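Local coordinates for protein aldehyde dehydrogenase (Burkholderia cenocepacia, PDB 4O6R) that probably oxidises aldehydes to carboxylic acids with NAD(P)+ as an aldehyde dehydrogenase, and binds adenosine monophosphate, at residues G217-A221 against E222-V226. Residues are numbered along the deposited sequence; the frame is centred on the assembly and turned at random.
Sequences GQRLA and EHPGV. With AMP (adenosine monophosphate), chain E.
The last turn of helix 213-222 closes with E222 N hydrogen-bonded to Q218 O at 3.0 Å, and the chain leaves helical geometry at H223 for a type I beta turn, H223 to V226, that leads into strand 228-232. This is a helix C-terminus in the Rossmann-type nucleotide-binding domain of the aldehyde dehydrogenase fold, with its Q218 side beside the adenine of AMP. One turn apart, Q218 and E222 join side chains: NE2 of Q218 donates to OE2 of E222 at 2.7 Å, almost straight at 176°. OE2 of E222 lies in the plane of the Q218 amide, yet the donor comes from above the carboxylate's own plane, the two planes standing 74° apart. The bend of Q218 at chi2 carries its amide toward E222. The other end of that amide, OE1, accepts from N6 of AMP at 3.1 Å, so E222 is a second-shell residue that probably fixes which way the amide faces the base. A244 of helix 235-245 packs against both side chains. The next pair four residues apart, R219 and H223, meets with the guanidinium NH2 over one face of the imidazole, near its rim, 3.6 Å from CD2; the planes are inclined by 44°. NE of R219 forms a salt bridge with D51 of helix 47-66, a helix whose side chains also touch H223. CD1 of L220 packs on CG2 of V226 at 4.1 Å, the two side chains crossing at about a right angle. K250 NZ hydrogen-bonds to the carbonyl oxygens of A221 and H223 at the helix end. Within the turn, G225 N donates to ND1 of H223 at 3.0 Å, lying in the ring plane.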
ATOM      1  N   GLY A 217      -9.570   4.464 -35.589  1.00 13.95           N
ATOM      2  CA  GLY A 217      -9.773   4.929 -34.211  1.00 13.81           C
ATOM      3  C   GLY A 217     -11.185   4.663 -33.729  1.00 13.81           C
ATOM      4  O   GLY A 217     -11.385   4.172 -32.625  1.00 13.70           O
ATOM      5  N   GLN A 218     -12.164   4.985 -34.558  1.00 14.22           N
ATOM      6  CA  GLN A 218     -13.579   4.809 -34.195  1.00 14.78           C
ATOM      7  C   GLN A 218     -13.889   3.315 -33.995  1.00 13.86           C
ATOM      8  O   GLN A 218     -14.590   2.941 -33.061  1.00 13.28           O
ATOM      9  CB  GLN A 218     -14.483   5.402 -35.275  1.00 16.13           C
ATOM     10  CG  GLN A 218     -15.950   5.442 -34.944  1.00 17.76           C
ATOM     11  CD  GLN A 218     -16.280   6.459 -33.872  1.00 19.26           C
ATOM     12  OE1 GLN A 218     -15.642   7.521 -33.775  1.00 21.66           O
ATOM     13  NE2 GLN A 218     -17.286   6.142 -33.050  1.00 20.50           N
ATOM     14  N   ARG A 219     -13.348   2.459 -34.850  1.00 13.28           N
ATOM     15  CA  ARG A 219     -13.617   1.039 -34.702  1.00 12.99           C
ATOM     16  C   ARG A 219     -12.993   0.508 -33.402  1.00 12.48           C
ATOM     17  O   ARG A 219     -13.623  -0.266 -32.676  1.00 12.23           O
ATOM     18  CB  ARG A 219     -13.113   0.234 -35.905  1.00 13.17           C
ATOM     19  CG  ARG A 219     -13.341  -1.266 -35.802  1.00 13.12           C
ATOM     20  CD  ARG A 219     -14.789  -1.640 -35.493  1.00 13.28           C
ATOM     21  NE  ARG A 219     -14.943  -3.086 -35.421  1.00 13.29           N
ATOM     22  CZ  ARG A 219     -15.968  -3.719 -34.874  1.00 13.48           C
ATOM     23  NH1 ARG A 219     -16.983  -3.051 -34.347  1.00 13.58           N
ATOM     24  NH2 ARG A 219     -15.977  -5.045 -34.845  1.00 13.69           N
ATOM     25  N   LEU A 220     -11.749   0.907 -33.135  1.00 12.12           N
ATOM     26  CA  LEU A 220     -11.058   0.501 -31.899  1.00 11.70           C
ATOM     27  C   LEU A 220     -11.894   0.873 -30.645  1.00 11.51           C
ATOM     28  O   LEU A 220     -12.103   0.046 -29.756  1.00 10.98           O
ATOM     29  CB  LEU A 220      -9.658   1.148 -31.828  1.00 11.66           C
ATOM     30  CG  LEU A 220      -8.730   0.656 -30.706  1.00 11.37           C
ATOM     31  CD1 LEU A 220      -8.633  -0.874 -30.658  1.00 11.19           C
ATOM     32  CD2 LEU A 220      -7.333   1.246 -30.901  1.00 11.33           C
ATOM     33  N   ALA A 221     -12.371   2.113 -30.587  1.00 11.79           N
ATOM     34  CA  ALA A 221     -13.188   2.583 -29.454  1.00 11.77           C
ATOM     35  C   ALA A 221     -14.508   1.825 -29.337  1.00 12.11           C
ATOM     36  O   ALA A 221     -14.983   1.608 -28.225  1.00 11.67           O
ATOM     37  CB  ALA A 221     -13.437   4.080 -29.558  1.00 11.91           C
ATOM     38  N   GLU A 222     -15.108   1.440 -30.474  1.00 12.59           N
ATOM     39  CA  GLU A 222     -16.387   0.707 -30.480  1.00 12.96           C
ATOM     40  C   GLU A 222     -16.251  -0.789 -30.316  1.00 12.80           C
ATOM     41  O   GLU A 222     -17.233  -1.464 -30.102  1.00 12.94           O
ATOM     42  CB  GLU A 222     -17.141   0.938 -31.785  1.00 14.07           C
ATOM     43  CG  GLU A 222     -17.629   2.354 -31.943  1.00 15.23           C
ATOM     44  CD  GLU A 222     -18.189   2.680 -33.323  1.00 17.07           C
ATOM     45  OE1 GLU A 222     -18.137   1.831 -34.243  1.00 18.53           O
ATOM     46  OE2 GLU A 222     -18.625   3.837 -33.486  1.00 18.88           O
ATOM     47  N   HIS A 223     -15.049  -1.337 -30.459  1.00 12.41           N
ATOM     48  CA  HIS A 223     -14.908  -2.784 -30.627  1.00 12.08           C
ATOM     49  C   HIS A 223     -15.407  -3.557 -29.392  1.00 11.96           C
ATOM     50  O   HIS A 223     -15.005  -3.246 -28.268  1.00 10.85           O
ATOM     51  CB  HIS A 223     -13.456  -3.155 -30.926  1.00 12.01           C
ATOM     52  CG  HIS A 223     -13.311  -4.480 -31.612  1.00 12.33           C
ATOM     53  ND1 HIS A 223     -13.632  -5.669 -30.999  1.00 12.27           N
ATOM     54  CD2 HIS A 223     -12.923  -4.800 -32.873  1.00 12.60           C
ATOM     55  CE1 HIS A 223     -13.426  -6.670 -31.841  1.00 12.61           C
ATOM     56  NE2 HIS A 223     -12.999  -6.166 -32.987  1.00 12.71           N
ATOM     57  N   PRO A 224     -16.294  -4.558 -29.592  1.00 12.11           N
ATOM     58  CA  PRO A 224     -16.846  -5.315 -28.456  1.00 12.00           C
ATOM     59  C   PRO A 224     -15.867  -6.237 -27.749  1.00 11.69           C
ATOM     60  O   PRO A 224     -16.141  -6.661 -26.641  1.00 11.86           O
ATOM     61  CB  PRO A 224     -17.974  -6.140 -29.108  1.00 12.60           C
ATOM     62  CG  PRO A 224     -17.557  -6.279 -30.523  1.00 12.88           C
ATOM     63  CD  PRO A 224     -16.940  -4.944 -30.856  1.00 12.68           C
ATOM     64  N   GLY A 225     -14.763  -6.603 -28.411  1.00 11.41           N
ATOM     65  CA  GLY A 225     -13.662  -7.377 -27.844  1.00 11.09           C
ATOM     66  C   GLY A 225     -12.583  -6.635 -27.047  1.00 10.61           C
ATOM     67  O   GLY A 225     -11.657  -7.249 -26.510  1.00 10.38           O
ATOM     68  N   VAL A 226     -12.706  -5.316 -26.970  1.00 10.23           N
ATOM     69  CA  VAL A 226     -11.759  -4.444 -26.280  1.00  9.84           C
ATOM     70  C   VAL A 226     -12.350  -4.060 -24.918  1.00  9.33           C
ATOM     71  O   VAL A 226     -13.459  -3.556 -24.868  1.00  9.39           O
ATOM     72  CB  VAL A 226     -11.513  -3.175 -27.114  1.00 10.04           C
ATOM     73  CG1 VAL A 226     -10.709  -2.140 -26.328  1.00  9.89           C
ATOM     74  CG2 VAL A 226     -10.766  -3.568 -28.379  1.00 10.37           C
TER
HETATM   75  P   AMP E 501      -7.613  14.480 -31.921  1.00 46.70           P
HETATM   76  O1P AMP E 501      -7.819  14.742 -30.468  1.00 36.28           O
HETATM   77  O2P AMP E 501      -8.947  14.259 -32.667  1.00 41.48           O
HETATM   78  O3P AMP E 501      -6.619  15.462 -32.567  1.00 51.03           O
HETATM   79  O5' AMP E 501      -6.827  13.039 -32.100  1.00 44.56           O
HETATM   80  C5' AMP E 501      -5.798  12.403 -31.294  1.00 38.35           C
HETATM   81  C4' AMP E 501      -5.732  10.911 -31.738  1.00 38.06           C
HETATM   82  O4' AMP E 501      -7.079  10.404 -31.828  1.00 38.77           O
HETATM   83  C3' AMP E 501      -5.117  10.602 -33.110  1.00 34.77           C
HETATM   84  O3' AMP E 501      -4.319   9.377 -33.164  1.00 29.84           O
HETATM   85  C2' AMP E 501      -6.356  10.549 -34.022  1.00 35.64           C
HETATM   86  O2' AMP E 501      -6.205   9.859 -35.283  1.00 29.73           O
HETATM   87  C1' AMP E 501      -7.418   9.918 -33.126  1.00 36.47           C
HETATM   88  N9  AMP E 501      -8.847  10.213 -33.490  1.00 36.46           N
HETATM   89  C8  AMP E 501      -9.334  11.257 -34.226  1.00 37.66           C
HETATM   90  N7  AMP E 501     -10.696  11.159 -34.372  1.00 40.01           N
HETATM   91  C5  AMP E 501     -11.119  10.043 -33.715  1.00 37.61           C
HETATM   92  C6  AMP E 501     -12.408   9.341 -33.437  1.00 39.32           C
HETATM   93  N6  AMP E 501     -13.579   9.799 -33.900  1.00 43.42           N
HETATM   94  N1  AMP E 501     -12.420   8.213 -32.702  1.00 38.01           N
HETATM   95  C2  AMP E 501     -11.267   7.720 -32.226  1.00 37.09           C
HETATM   96  N3  AMP E 501     -10.060   8.289 -32.445  1.00 34.63           N
HETATM   97  C4  AMP E 501      -9.898   9.426 -33.153  1.00 37.68           C